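Side-chain contacts in protein yesU (Bacillus subtilis, PDB 1OQ1), which is of unknown function but folds as a galectin-like beta sandwich and may, like many members of that fold, bind carbohydrate: residues Arg26-Gly31 / Asp91-Ser96; His50-Cys55 / Met79-Ala84; Leu115-Phe120 / Met163-Asp168. All coordinates share one frame; numbering follows the deposited sequence.

Interaction 1 lies at the surface, whereas interactions 2 and 3 are buried near the middle of the chain. All three reach the seven-stranded sheet of the sandwich. Strands 26-29 and 51-54 are backbone neighbours in it, joining interaction 1 to interaction 2, and strands 76-86 and 112-122 likewise join interaction 2 to interaction 3. Interaction 1 holds a loop against the edge strand by laying an arginine over a phenylalanine. Interaction 2 packs a tryptophan and a valine on a phenylalanine along one face of the sheet. Interaction 3 works on the other face, where leucines and a lysine stem bridge to the second sheet.

Interaction 1 (Arg26-Gly31 / Asp91-Ser96); sequences RMEGGG and DLFDPS
Arg26, on edge strand 26-29, runs its side chain over the ring of Phe93, which projects from a loop that follows strand 76-86. The main contact is CH-pi: Arg26 CD lies 3.8 Å from the centroid of the Phe93 ring, over one face but displaced toward the rim. The arginine chain is extended from CG to NE (chi3 -179°), which carries the guanidinium beyond the ring to Phe93 CB. That carbon lies over one face of the guanidinium, Phe93 CB being 3.3 Å from Arg26 NH1. The guanidinium and ring planes are 34° apart, and the side chains run past each other in opposite senses.

At the edge of the same ring, Glu28 OE2 approaches Phe93 CE1 at 4.2 Å. Polar contacts tie this carboxylate elsewhere, to Tyr107 and, by a salt bridge, to Arg100.

Hydrogen bonds shape the loop itself. Asp91 to Asp94 form a type I turn, and Phe93 N donates to Asp91 OD2 (2.9 Å) in an Asx turn. Asp94 makes a second Asx turn to Ser96 N, its OD1 also accepting from Ser96 OG.

The aspartate bonds thus fix the backbone that presents Phe93, while contact with the strand rests on dispersion, probably helped by the arginine charge polarising the CD methylene.

Interaction 2 (His50-Cys55 / Met79-Ala84); sequences HFVFWC and MLFFAA
Val52 and Phe81 mark the closest backbone approach, their CA atoms 8.5 Å apart, on two strands that run in the same sense with strand 199-205 between them. Both segments bond to that middle strand and meet each other through side chains alone. At Ala83 and Ala84 segment 79-84 forms a G1 beta bulge opposite Lys199, with Ala83 in a left-handed conformation. The bulge shifts the alternation, so that Ala84 joins Phe81 in facing strand 51-54.

Trp54 does most of the bridging. With CG beside the backbone N (chi1 -57°), its six-membered ring reaches over the middle strand and sets its CZ3-CH2 side against the CB atoms of Phe81 and Ala84. Trp54 CH2 lies 3.5 Å from Phe81 CB, and Trp54 CZ3 is 3.6 Å from Ala84 CB. The tryptophan and phenylalanine rings are oblique, with planes at 50° and centroids 5.5 Å apart. Val52 packs beside the tryptophan, on the same side of the Phe81 ring: CG1 is near Phe81 CD2 and CG2 is 4.1 Å from Phe81 CE2. Val52 CG1 also sits over one face of the Trp54 indole, so valine, tryptophan and phenylalanine form a continuous apolar patch.

Trp54 NE1 makes a weak hydrogen bond to Glu28 of strand 26-29, and Leu92 packs on the indole. His116 of strand 112-122 lies nearly parallel to the Phe81 ring, while Tyr107 of helix 105-108 meets that ring obliquely. The patch spans strands 51-54, 199-205 and 76-86 of the seven-stranded sheet, on the face turned away from the second sheet, where Leu80 and Phe82 point.

Interaction 3 (Leu115-Phe120 / Met163-Asp168); sequences LHLSYF and MKLIKD
Leu117 overlaps Leu165 across the interior of the beta sandwich, methyl against methyl: Leu117 CD1 and Leu165 CD1 are 3.8 Å apart. The two strands belong to opposite sheets of the galectin-like fold and run in opposite senses, with CA atoms of Leu117 and Leu165 separated by 9.6 Å. Side chains from the two sheets fill that gap between them. Both leucines have CG anti to the backbone N (Leu165 chi1 179°), and the side chains slide past each other in opposite directions instead of meeting end on. Leu165 CD2 turns to Phe82 of strand 76-86, lying 3.7 Å from Phe82 CE2, so one leucine touches two neighbouring strands of the facing sheet. Phe174 and Val172 of strand 171-176 pack on Leu117 and Leu165 respectively.

One step along, Leu115 meets the aliphatic stem of Lys167, the two side chains crossing at about a right angle. Leu115 CD1 rests 3.7 Å from Lys167 CE and 4.0 Å from Lys167 CD. At the other end of the segments Tyr119 CE1 comes to 5.1 Å from SE of Met163, a selenomethionine, too far for a contact; the Tyr119 hydroxyl is hydrogen-bonded to Trp67.

The contact is thus apolar throughout, although it includes a buried lysine. Two bends in the Lys167 chain, at chi2 and chi4 (both 65°), let its methylenes lie against the leucine while its charged end turns aside. There the ammonium is gripped by three partners, probably offsetting the cost of burial: Lys167 NZ makes a salt bridge with Asp61 OD1 and hydrogen bonds to the carbonyl oxygens of Leu195 and Lys169.

Interaction 1 (Arg26-Gly31 / Asp91-Ser96)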
ATOM      1  N   ARG A  26       0.522  12.997  -4.800  1.00 13.50           N
ATOM      2  CA  ARG A  26       1.327  12.920  -6.011  1.00 14.97           C
ATOM      3  C   ARG A  26       1.076  11.657  -6.814  1.00 14.17           C
ATOM      4  O   ARG A  26       1.329  10.545  -6.345  1.00 11.50           O
ATOM      5  CB  ARG A  26       2.816  13.025  -5.678  1.00 20.22           C
ATOM      6  CG  ARG A  26       3.235  14.384  -5.151  1.00 28.55           C
ATOM      7  CD  ARG A  26       4.715  14.627  -5.398  1.00 34.61           C
ATOM      8  NE  ARG A  26       5.157  15.917  -4.878  1.00 39.80           N
ATOM      9  CZ  ARG A  26       6.373  16.419  -5.068  1.00 41.97           C
ATOM     10  NH1 ARG A  26       7.272  15.740  -5.769  1.00 42.96           N
ATOM     11  NH2 ARG A  26       6.693  17.598  -4.551  1.00 43.40           N
HETATM   12  N   MSE A  27       0.578  11.848  -8.031  1.00 11.81           N
HETATM   13  CA  MSE A  27       0.284  10.746  -8.935  1.00 12.54           C
HETATM   14  C   MSE A  27       1.467  10.498  -9.863  1.00 12.20           C
HETATM   15  O   MSE A  27       1.878  11.386 -10.611  1.00 12.80           O
HETATM   16  CB  MSE A  27      -0.967  11.073  -9.758  1.00 13.76           C
HETATM   17  CG  MSE A  27      -1.302  10.066 -10.853  1.00 15.11           C
HETATM   18 SE   MSE A  27      -1.718   8.288 -10.200  0.95 21.03          SE
HETATM   19  CE  MSE A  27      -3.534   8.598  -9.603  1.00 16.22           C
ATOM     20  N   GLU A  28       2.022   9.292  -9.803  1.00 10.53           N
ATOM     21  CA  GLU A  28       3.154   8.925 -10.650  1.00  9.56           C
ATOM     22  C   GLU A  28       2.691   7.809 -11.577  1.00 10.25           C
ATOM     23  O   GLU A  28       2.570   6.657 -11.171  1.00  9.63           O
ATOM     24  CB  GLU A  28       4.338   8.464  -9.786  1.00 10.51           C
ATOM     25  CG  GLU A  28       4.782   9.518  -8.769  1.00 10.20           C
ATOM     26  CD  GLU A  28       5.936   9.076  -7.878  1.00 10.15           C
ATOM     27  OE1 GLU A  28       6.214   7.862  -7.787  1.00 11.18           O
ATOM     28  OE2 GLU A  28       6.562   9.955  -7.251  1.00 12.76           O
ATOM     29  N   GLY A  29       2.425   8.158 -12.829  1.00  9.45           N
ATOM     30  CA  GLY A  29       1.954   7.161 -13.768  1.00  9.03           C
ATOM     31  C   GLY A  29       0.570   7.550 -14.243  1.00  9.32           C
ATOM     32  O   GLY A  29      -0.004   8.523 -13.747  1.00 10.90           O
ATOM     33  N   GLY A  30       0.029   6.774 -15.176  1.00  8.40           N
ATOM     34  CA  GLY A  30      -1.269   7.079 -15.758  1.00  9.44           C
ATOM     35  C   GLY A  30      -2.530   6.705 -15.009  1.00  9.41           C
ATOM     36  O   GLY A  30      -3.432   6.082 -15.575  1.00  8.55           O
ATOM     37  N   GLY A  31      -2.607   7.086 -13.738  1.00  9.86           N
ATOM     38  CA  GLY A  31      -3.796   6.786 -12.968  1.00  9.64           C
ATOM     39  C   GLY A  31      -4.898   7.777 -13.284  1.00 12.08           C
ATOM     40  O   GLY A  31      -4.634   8.920 -13.659  1.00 12.20           O
ATOM     41  N   ASP A  91      13.516  13.016   1.780  1.00 14.40           N
ATOM     42  CA  ASP A  91      12.064  13.044   1.678  1.00 14.27           C
ATOM     43  C   ASP A  91      11.769  12.435   0.313  1.00 13.67           C
ATOM     44  O   ASP A  91      12.430  12.766  -0.673  1.00 13.67           O
ATOM     45  CB  ASP A  91      11.554  14.484   1.711  1.00 14.49           C
ATOM     46  CG  ASP A  91      10.049  14.568   1.604  1.00 13.98           C
ATOM     47  OD1 ASP A  91       9.368  14.382   2.637  1.00 15.01           O
ATOM     48  OD2 ASP A  91       9.543  14.807   0.487  1.00 13.31           O
ATOM     49  N   LEU A  92      10.777  11.557   0.240  1.00 12.93           N
ATOM     50  CA  LEU A  92      10.454  10.910  -1.027  1.00 11.75           C
ATOM     51  C   LEU A  92      10.245  11.872  -2.195  1.00 13.11           C
ATOM     52  O   LEU A  92      10.363  11.480  -3.357  1.00 11.87           O
ATOM     53  CB  LEU A  92       9.202  10.048  -0.870  1.00 10.15           C
ATOM     54  CG  LEU A  92       9.070   8.939  -1.911  1.00  9.38           C
ATOM     55  CD1 LEU A  92      10.167   7.902  -1.685  1.00 10.87           C
ATOM     56  CD2 LEU A  92       7.713   8.286  -1.793  1.00  7.48           C
ATOM     57  N   PHE A  93       9.940  13.131  -1.901  1.00 14.27           N
ATOM     58  CA  PHE A  93       9.700  14.086  -2.975  1.00 15.36           C
ATOM     59  C   PHE A  93      10.796  15.128  -3.144  1.00 15.82           C
ATOM     60  O   PHE A  93      10.611  16.133  -3.835  1.00 14.78           O
ATOM     61  CB  PHE A  93       8.337  14.745  -2.768  1.00 16.19           C
ATOM     62  CG  PHE A  93       7.216  13.751  -2.635  1.00 18.99           C
ATOM     63  CD1 PHE A  93       6.964  12.831  -3.650  1.00 18.92           C
ATOM     64  CD2 PHE A  93       6.451  13.694  -1.476  1.00 20.87           C
ATOM     65  CE1 PHE A  93       5.969  11.865  -3.510  1.00 20.09           C
ATOM     66  CE2 PHE A  93       5.452  12.728  -1.326  1.00 22.82           C
ATOM     67  CZ  PHE A  93       5.215  11.814  -2.346  1.00 21.10           C
ATOM     68  N   ASP A  94      11.943  14.877  -2.522  1.00 16.43           N
ATOM     69  CA  ASP A  94      13.079  15.784  -2.631  1.00 17.42           C
ATOM     70  C   ASP A  94      13.505  15.781  -4.097  1.00 18.21           C
ATOM     71  O   ASP A  94      13.609  14.726  -4.715  1.00 17.73           O
ATOM     72  CB  ASP A  94      14.228  15.302  -1.747  1.00 20.20           C
ATOM     73  CG  ASP A  94      15.380  16.287  -1.694  1.00 23.48           C
ATOM     74  OD1 ASP A  94      15.957  16.594  -2.757  1.00 24.44           O
ATOM     75  OD2 ASP A  94      15.711  16.752  -0.584  1.00 26.79           O
ATOM     76  N   PRO A  95      13.757  16.966  -4.674  1.00 18.09           N
ATOM     77  CA  PRO A  95      14.167  17.048  -6.081  1.00 17.72           C
ATOM     78  C   PRO A  95      15.443  16.281  -6.446  1.00 16.15           C
ATOM     79  O   PRO A  95      15.673  15.982  -7.619  1.00 16.74           O
ATOM     80  CB  PRO A  95      14.292  18.555  -6.316  1.00 18.83           C
ATOM     81  CG  PRO A  95      14.651  19.085  -4.960  1.00 19.20           C
ATOM     82  CD  PRO A  95      13.739  18.301  -4.050  1.00 19.02           C
ATOM     83  N   SER A  96      16.252  15.943  -5.447  1.00 15.98           N
ATOM     84  CA  SER A  96      17.499  15.224  -5.690  1.00 16.18           C
ATOM     85  C   SER A  96      17.295  13.773  -6.115  1.00 15.38           C
ATOM     86  O   SER A  96      18.210  13.144  -6.640  1.00 14.55           O
ATOM     87  CB  SER A  96      18.393  15.260  -4.448  1.00 16.51           C
ATOM     88  OG  SER A  96      17.845  14.493  -3.388  1.00 16.37           O
TER

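Interaction 2 (His50-Cys55 / Met79-Ala84)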
ATOM      1  N   HIS A  50       0.385   1.628 -15.382  1.00  7.50           N
ATOM      2  CA  HIS A  50       0.557   1.373 -13.953  1.00  6.70           C
ATOM      3  C   HIS A  50       0.962   2.654 -13.226  1.00  6.66           C
ATOM      4  O   HIS A  50       1.589   3.540 -13.817  1.00  7.07           O
ATOM      5  CB  HIS A  50       1.610   0.280 -13.760  1.00  6.06           C
ATOM      6  CG  HIS A  50       1.415  -0.903 -14.660  1.00  6.81           C
ATOM      7  ND1 HIS A  50       0.181  -1.470 -14.884  1.00  8.15           N
ATOM      8  CD2 HIS A  50       2.297  -1.615 -15.402  1.00  9.25           C
ATOM      9  CE1 HIS A  50       0.307  -2.480 -15.727  1.00  8.68           C
ATOM     10  NE2 HIS A  50       1.582  -2.590 -16.057  1.00  9.32           N
ATOM     11  N   PHE A  51       0.621   2.757 -11.945  1.00  6.77           N
ATOM     12  CA  PHE A  51       0.948   3.969 -11.202  1.00  7.56           C
ATOM     13  C   PHE A  51       1.118   3.760  -9.706  1.00  7.68           C
ATOM     14  O   PHE A  51       0.859   2.685  -9.178  1.00  7.63           O
ATOM     15  CB  PHE A  51      -0.168   5.005 -11.409  1.00  7.86           C
ATOM     16  CG  PHE A  51      -1.471   4.654 -10.716  1.00  7.75           C
ATOM     17  CD1 PHE A  51      -1.600   4.762  -9.330  1.00  8.67           C
ATOM     18  CD2 PHE A  51      -2.563   4.207 -11.449  1.00  7.95           C
ATOM     19  CE1 PHE A  51      -2.799   4.429  -8.686  1.00  9.25           C
ATOM     20  CE2 PHE A  51      -3.769   3.870 -10.812  1.00  8.50           C
ATOM     21  CZ  PHE A  51      -3.881   3.983  -9.427  1.00  8.54           C
ATOM     22  N   VAL A  52       1.578   4.815  -9.044  1.00  7.27           N
ATOM     23  CA  VAL A  52       1.695   4.842  -7.593  1.00  7.14           C
ATOM     24  C   VAL A  52       1.179   6.239  -7.248  1.00  8.40           C
ATOM     25  O   VAL A  52       1.673   7.237  -7.772  1.00  9.44           O
ATOM     26  CB  VAL A  52       3.139   4.684  -7.092  1.00  6.41           C
ATOM     27  CG1 VAL A  52       3.143   4.693  -5.565  1.00  7.88           C
ATOM     28  CG2 VAL A  52       3.737   3.376  -7.606  1.00  8.03           C
ATOM     29  N   PHE A  53       0.165   6.292  -6.390  1.00  7.00           N
ATOM     30  CA  PHE A  53      -0.474   7.543  -5.975  1.00  7.77           C
ATOM     31  C   PHE A  53      -0.098   7.760  -4.511  1.00  7.95           C
ATOM     32  O   PHE A  53      -0.588   7.056  -3.633  1.00  9.72           O
ATOM     33  CB  PHE A  53      -1.987   7.384  -6.146  1.00  7.71           C
ATOM     34  CG  PHE A  53      -2.776   8.649  -5.954  1.00  8.80           C
ATOM     35  CD1 PHE A  53      -2.320   9.866  -6.454  1.00  9.94           C
ATOM     36  CD2 PHE A  53      -4.017   8.605  -5.327  1.00 11.01           C
ATOM     37  CE1 PHE A  53      -3.092  11.017  -6.334  1.00  9.69           C
ATOM     38  CE2 PHE A  53      -4.800   9.753  -5.203  1.00 10.77           C
ATOM     39  CZ  PHE A  53      -4.335  10.960  -5.709  1.00 10.92           C
ATOM     40  N   TRP A  54       0.769   8.738  -4.261  1.00  8.35           N
ATOM     41  CA  TRP A  54       1.264   9.007  -2.913  1.00  9.05           C
ATOM     42  C   TRP A  54       0.577  10.058  -2.059  1.00  9.19           C
ATOM     43  O   TRP A  54       0.199  11.125  -2.541  1.00 10.77           O
ATOM     44  CB  TRP A  54       2.740   9.424  -2.954  1.00  9.38           C
ATOM     45  CG  TRP A  54       3.679   8.468  -3.585  1.00  8.14           C
ATOM     46  CD1 TRP A  54       4.098   8.463  -4.889  1.00  8.79           C
ATOM     47  CD2 TRP A  54       4.354   7.385  -2.940  1.00  7.43           C
ATOM     48  NE1 TRP A  54       4.996   7.444  -5.091  1.00  8.86           N
ATOM     49  CE2 TRP A  54       5.172   6.765  -3.912  1.00  8.50           C
ATOM     50  CE3 TRP A  54       4.349   6.876  -1.634  1.00  8.50           C
ATOM     51  CZ2 TRP A  54       5.979   5.658  -3.618  1.00  6.30           C
ATOM     52  CZ3 TRP A  54       5.153   5.773  -1.340  1.00  7.55           C
ATOM     53  CH2 TRP A  54       5.957   5.178  -2.330  1.00  6.89           C
ATOM     54  N   CYS A  55       0.456   9.748  -0.772  1.00  9.40           N
ATOM     55  CA  CYS A  55      -0.067  10.686   0.209  1.00  9.68           C
ATOM     56  C   CYS A  55       1.194  11.524   0.471  1.00 10.30           C
ATOM     57  O   CYS A  55       2.293  10.978   0.572  1.00  9.83           O
ATOM     58  CB  CYS A  55      -0.493   9.940   1.474  1.00  9.72           C
ATOM     59  SG  CYS A  55      -0.833  10.992   2.906  1.00 10.52           S
HETATM   60  N   MSE A  79      -1.384  -2.597  -4.461  1.00  7.29           N
HETATM   61  CA  MSE A  79      -0.196  -2.673  -3.624  1.00  6.72           C
HETATM   62  C   MSE A  79      -0.037  -1.414  -2.778  1.00  6.81           C
HETATM   63  O   MSE A  79      -0.201  -0.303  -3.271  1.00  7.56           O
HETATM   64  CB  MSE A  79       1.037  -2.851  -4.521  1.00  8.53           C
HETATM   65  CG  MSE A  79       2.358  -3.007  -3.793  1.00 10.18           C
HETATM   66 SE   MSE A  79       3.876  -2.976  -5.012  0.95 16.08          SE
HETATM   67  CE  MSE A  79       3.440  -4.526  -6.089  1.00 10.85           C
ATOM     68  N   LEU A  80       0.274  -1.590  -1.500  1.00  5.80           N
ATOM     69  CA  LEU A  80       0.474  -0.443  -0.631  1.00  5.15           C
ATOM     70  C   LEU A  80       1.955  -0.283  -0.328  1.00  6.30           C
ATOM     71  O   LEU A  80       2.618  -1.244   0.054  1.00  7.10           O
ATOM     72  CB  LEU A  80      -0.273  -0.613   0.696  1.00  5.46           C
ATOM     73  CG  LEU A  80      -0.291   0.683   1.517  1.00  7.43           C
ATOM     74  CD1 LEU A  80      -1.471   1.531   1.072  1.00  6.41           C
ATOM     75  CD2 LEU A  80      -0.399   0.383   2.997  1.00  7.37           C
ATOM     76  N   PHE A  81       2.468   0.925  -0.527  1.00  7.19           N
ATOM     77  CA  PHE A  81       3.858   1.239  -0.221  1.00  6.77           C
ATOM     78  C   PHE A  81       3.823   1.960   1.129  1.00  6.54           C
ATOM     79  O   PHE A  81       2.913   2.750   1.384  1.00  6.98           O
ATOM     80  CB  PHE A  81       4.447   2.195  -1.269  1.00  6.72           C
ATOM     81  CG  PHE A  81       4.978   1.513  -2.502  1.00  6.85           C
ATOM     82  CD1 PHE A  81       6.308   1.103  -2.566  1.00  7.18           C
ATOM     83  CD2 PHE A  81       4.151   1.281  -3.599  1.00  7.06           C
ATOM     84  CE1 PHE A  81       6.808   0.473  -3.711  1.00  6.87           C
ATOM     85  CE2 PHE A  81       4.641   0.653  -4.745  1.00  7.51           C
ATOM     86  CZ  PHE A  81       5.973   0.250  -4.799  1.00  6.52           C
ATOM     87  N   PHE A  82       4.784   1.671   2.001  1.00  5.05           N
ATOM     88  CA  PHE A  82       4.869   2.363   3.290  1.00  5.16           C
ATOM     89  C   PHE A  82       6.324   2.465   3.767  1.00  4.97           C
ATOM     90  O   PHE A  82       7.185   1.741   3.281  1.00  5.04           O
ATOM     91  CB  PHE A  82       3.951   1.707   4.348  1.00  5.10           C
ATOM     92  CG  PHE A  82       4.152   0.226   4.541  1.00  4.38           C
ATOM     93  CD1 PHE A  82       4.687  -0.263   5.732  1.00  4.98           C
ATOM     94  CD2 PHE A  82       3.724  -0.686   3.578  1.00  4.51           C
ATOM     95  CE1 PHE A  82       4.786  -1.636   5.969  1.00  4.13           C
ATOM     96  CE2 PHE A  82       3.818  -2.067   3.803  1.00  6.01           C
ATOM     97  CZ  PHE A  82       4.348  -2.540   5.001  1.00  5.84           C
ATOM     98  N   ALA A  83       6.597   3.375   4.702  1.00  5.50           N
ATOM     99  CA  ALA A  83       7.964   3.589   5.197  1.00  6.03           C
ATOM    100  C   ALA A  83       8.874   3.903   4.003  1.00  6.61           C
ATOM    101  O   ALA A  83      10.032   3.475   3.949  1.00  6.88           O
ATOM    102  CB  ALA A  83       8.475   2.344   5.939  1.00  4.68           C
ATOM    103  N   ALA A  84       8.344   4.666   3.053  1.00  6.31           N
ATOM    104  CA  ALA A  84       9.084   5.018   1.844  1.00  5.70           C
ATOM    105  C   ALA A  84       9.866   6.324   1.978  1.00  7.36           C
ATOM    106  O   ALA A  84       9.318   7.348   2.390  1.00  8.55           O
ATOM    107  CB  ALA A  84       8.123   5.102   0.662  1.00  5.59           C
TER

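Interaction 3 (Leu115-Phe120 / Met163-Asp168)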
ATOM      1  N   LEU A 115       8.724  -0.560   2.032  1.00  5.84           N
ATOM      2  CA  LEU A 115       8.106  -1.860   2.198  1.00  6.69           C
ATOM      3  C   LEU A 115       6.883  -1.766   1.290  1.00  6.78           C
ATOM      4  O   LEU A 115       6.272  -0.701   1.181  1.00  5.78           O
ATOM      5  CB  LEU A 115       7.678  -2.071   3.655  1.00  6.44           C
ATOM      6  CG  LEU A 115       8.832  -2.363   4.621  1.00  8.22           C
ATOM      7  CD1 LEU A 115       8.381  -2.204   6.064  1.00  9.57           C
ATOM      8  CD2 LEU A 115       9.340  -3.772   4.361  1.00  9.71           C
ATOM      9  N   HIS A 116       6.552  -2.846   0.591  1.00  6.04           N
ATOM     10  CA  HIS A 116       5.375  -2.828  -0.273  1.00  6.60           C
ATOM     11  C   HIS A 116       4.629  -4.146  -0.177  1.00  6.63           C
ATOM     12  O   HIS A 116       5.210  -5.225  -0.323  1.00  7.10           O
ATOM     13  CB  HIS A 116       5.713  -2.482  -1.741  1.00  7.37           C
ATOM     14  CG  HIS A 116       7.047  -2.970  -2.221  1.00  9.43           C
ATOM     15  ND1 HIS A 116       7.205  -3.610  -3.433  1.00  7.51           N
ATOM     16  CD2 HIS A 116       8.292  -2.824  -1.710  1.00  7.92           C
ATOM     17  CE1 HIS A 116       8.490  -3.832  -3.648  1.00  9.77           C
ATOM     18  NE2 HIS A 116       9.171  -3.365  -2.618  1.00  9.71           N
ATOM     19  N   LEU A 117       3.336  -4.038   0.092  1.00  6.21           N
ATOM     20  CA  LEU A 117       2.484  -5.201   0.268  1.00  5.32           C
ATOM     21  C   LEU A 117       1.419  -5.260  -0.816  1.00  6.81           C
ATOM     22  O   LEU A 117       0.557  -4.387  -0.902  1.00  6.17           O
ATOM     23  CB  LEU A 117       1.835  -5.139   1.652  1.00  9.20           C
ATOM     24  CG  LEU A 117       1.376  -6.442   2.317  1.00 12.82           C
ATOM     25  CD1 LEU A 117       0.976  -6.148   3.752  1.00 15.00           C
ATOM     26  CD2 LEU A 117       0.227  -7.055   1.547  1.00 14.46           C
ATOM     27  N   SER A 118       1.488  -6.296  -1.642  1.00  5.64           N
ATOM     28  CA  SER A 118       0.526  -6.462  -2.719  1.00  6.94           C
ATOM     29  C   SER A 118      -0.638  -7.332  -2.277  1.00  5.99           C
ATOM     30  O   SER A 118      -0.464  -8.305  -1.539  1.00  6.28           O
ATOM     31  CB  SER A 118       1.208  -7.085  -3.937  1.00  8.63           C
ATOM     32  OG  SER A 118       1.889  -8.271  -3.569  1.00 11.21           O
ATOM     33  N   TYR A 119      -1.831  -6.956  -2.721  1.00  5.25           N
ATOM     34  CA  TYR A 119      -3.045  -7.696  -2.405  1.00  5.45           C
ATOM     35  C   TYR A 119      -3.950  -7.633  -3.633  1.00  5.01           C
ATOM     36  O   TYR A 119      -3.785  -6.767  -4.489  1.00  5.82           O
ATOM     37  CB  TYR A 119      -3.719  -7.114  -1.157  1.00  5.23           C
ATOM     38  CG  TYR A 119      -4.104  -5.657  -1.253  1.00  5.77           C
ATOM     39  CD1 TYR A 119      -5.394  -5.282  -1.628  1.00  5.56           C
ATOM     40  CD2 TYR A 119      -3.194  -4.653  -0.918  1.00  6.54           C
ATOM     41  CE1 TYR A 119      -5.775  -3.948  -1.661  1.00  6.73           C
ATOM     42  CE2 TYR A 119      -3.564  -3.312  -0.946  1.00  7.45           C
ATOM     43  CZ  TYR A 119      -4.855  -2.966  -1.316  1.00  6.72           C
ATOM     44  OH  TYR A 119      -5.228  -1.643  -1.314  1.00  7.46           O
ATOM     45  N   PHE A 120      -4.910  -8.545  -3.716  1.00  4.61           N
ATOM     46  CA  PHE A 120      -5.757  -8.644  -4.902  1.00  5.93           C
ATOM     47  C   PHE A 120      -4.802  -8.718  -6.097  1.00  6.63           C
ATOM     48  O   PHE A 120      -4.865  -7.908  -7.026  1.00  6.60           O
ATOM     49  CB  PHE A 120      -6.687  -7.440  -5.070  1.00  5.97           C
ATOM     50  CG  PHE A 120      -7.801  -7.683  -6.062  1.00  5.72           C
ATOM     51  CD1 PHE A 120      -8.923  -8.424  -5.699  1.00  5.49           C
ATOM     52  CD2 PHE A 120      -7.697  -7.233  -7.374  1.00  5.35           C
ATOM     53  CE1 PHE A 120      -9.927  -8.718  -6.627  1.00  6.80           C
ATOM     54  CE2 PHE A 120      -8.695  -7.522  -8.315  1.00  6.48           C
ATOM     55  CZ  PHE A 120      -9.812  -8.267  -7.940  1.00  7.28           C
HETATM   56  N   MSE A 163      -9.192  -3.104   5.681  1.00  4.75           N
HETATM   57  CA  MSE A 163      -7.763  -3.411   5.624  1.00  4.79           C
HETATM   58  C   MSE A 163      -7.037  -2.775   6.806  1.00  3.99           C
HETATM   59  O   MSE A 163      -7.292  -1.621   7.136  1.00  5.59           O
HETATM   60  CB  MSE A 163      -7.188  -2.867   4.319  1.00  5.73           C
HETATM   61  CG  MSE A 163      -8.163  -2.946   3.158  1.00  9.46           C
HETATM   62 SE   MSE A 163      -8.535  -4.748   2.566  0.85 13.38          SE
HETATM   63  CE  MSE A 163      -9.793  -5.376   3.857  1.00 22.59           C
ATOM     64  N   LYS A 164      -6.131  -3.521   7.433  1.00  5.07           N
ATOM     65  CA  LYS A 164      -5.383  -3.000   8.578  1.00  4.85           C
ATOM     66  C   LYS A 164      -3.941  -3.482   8.541  1.00  5.50           C
ATOM     67  O   LYS A 164      -3.676  -4.677   8.438  1.00  4.92           O
ATOM     68  CB  LYS A 164      -6.036  -3.431   9.898  1.00  6.81           C
ATOM     69  CG  LYS A 164      -5.321  -2.877  11.134  1.00  7.94           C
ATOM     70  CD  LYS A 164      -6.010  -3.259  12.444  1.00 11.49           C
ATOM     71  CE  LYS A 164      -7.340  -2.541  12.614  1.00 13.84           C
ATOM     72  NZ  LYS A 164      -7.981  -2.854  13.930  1.00 14.01           N
ATOM     73  N   LEU A 165      -3.018  -2.533   8.631  1.00  4.35           N
ATOM     74  CA  LEU A 165      -1.593  -2.811   8.579  1.00  6.46           C
ATOM     75  C   LEU A 165      -0.866  -2.240   9.792  1.00  5.03           C
ATOM     76  O   LEU A 165      -1.051  -1.073  10.128  1.00  7.21           O
ATOM     77  CB  LEU A 165      -1.010  -2.182   7.309  1.00  5.90           C
ATOM     78  CG  LEU A 165       0.494  -2.338   7.083  1.00  7.46           C
ATOM     79  CD1 LEU A 165       0.793  -3.768   6.669  1.00  9.27           C
ATOM     80  CD2 LEU A 165       0.955  -1.372   6.002  1.00 10.13           C
ATOM     81  N   ILE A 166      -0.044  -3.060  10.444  1.00  5.67           N
ATOM     82  CA  ILE A 166       0.737  -2.607  11.593  1.00  6.03           C
ATOM     83  C   ILE A 166       2.207  -2.531  11.187  1.00  6.01           C
ATOM     84  O   ILE A 166       2.735  -3.463  10.585  1.00  6.79           O
ATOM     85  CB  ILE A 166       0.640  -3.582  12.796  1.00  4.79           C
ATOM     86  CG1 ILE A 166      -0.809  -3.689  13.276  1.00  7.59           C
ATOM     87  CG2 ILE A 166       1.538  -3.092  13.942  1.00  7.23           C
ATOM     88  CD1 ILE A 166      -1.002  -4.747  14.342  1.00  7.10           C
ATOM     89  N   LYS A 167       2.854  -1.415  11.519  1.00  5.50           N
ATOM     90  CA  LYS A 167       4.272  -1.201  11.226  1.00  5.90           C
ATOM     91  C   LYS A 167       4.919  -0.664  12.497  1.00  6.13           C
ATOM     92  O   LYS A 167       4.630   0.454  12.930  1.00  6.51           O
ATOM     93  CB  LYS A 167       4.439  -0.194  10.085  1.00  6.17           C
ATOM     94  CG  LYS A 167       5.869   0.305   9.881  1.00  6.91           C
ATOM     95  CD  LYS A 167       6.793  -0.814   9.441  1.00  6.51           C
ATOM     96  CE  LYS A 167       8.208  -0.299   9.207  1.00  6.35           C
ATOM     97  NZ  LYS A 167       8.846   0.194  10.460  1.00  6.08           N
ATOM     98  N   ASP A 168       5.796  -1.462  13.094  1.00  6.68           N
ATOM     99  CA  ASP A 168       6.450  -1.067  14.334  1.00  6.91           C
ATOM    100  C   ASP A 168       7.872  -1.600  14.311  1.00  5.96           C
ATOM    101  O   ASP A 168       8.134  -2.746  14.696  1.00  5.12           O
ATOM    102  CB  ASP A 168       5.664  -1.638  15.520  1.00  8.40           C
ATOM    103  CG  ASP A 168       6.227  -1.207  16.856  1.00 11.99           C
ATOM    104  OD1 ASP A 168       7.031  -0.252  16.884  1.00 12.44           O
ATOM    105  OD2 ASP A 168       5.854  -1.817  17.881  1.00 13.01           O
TER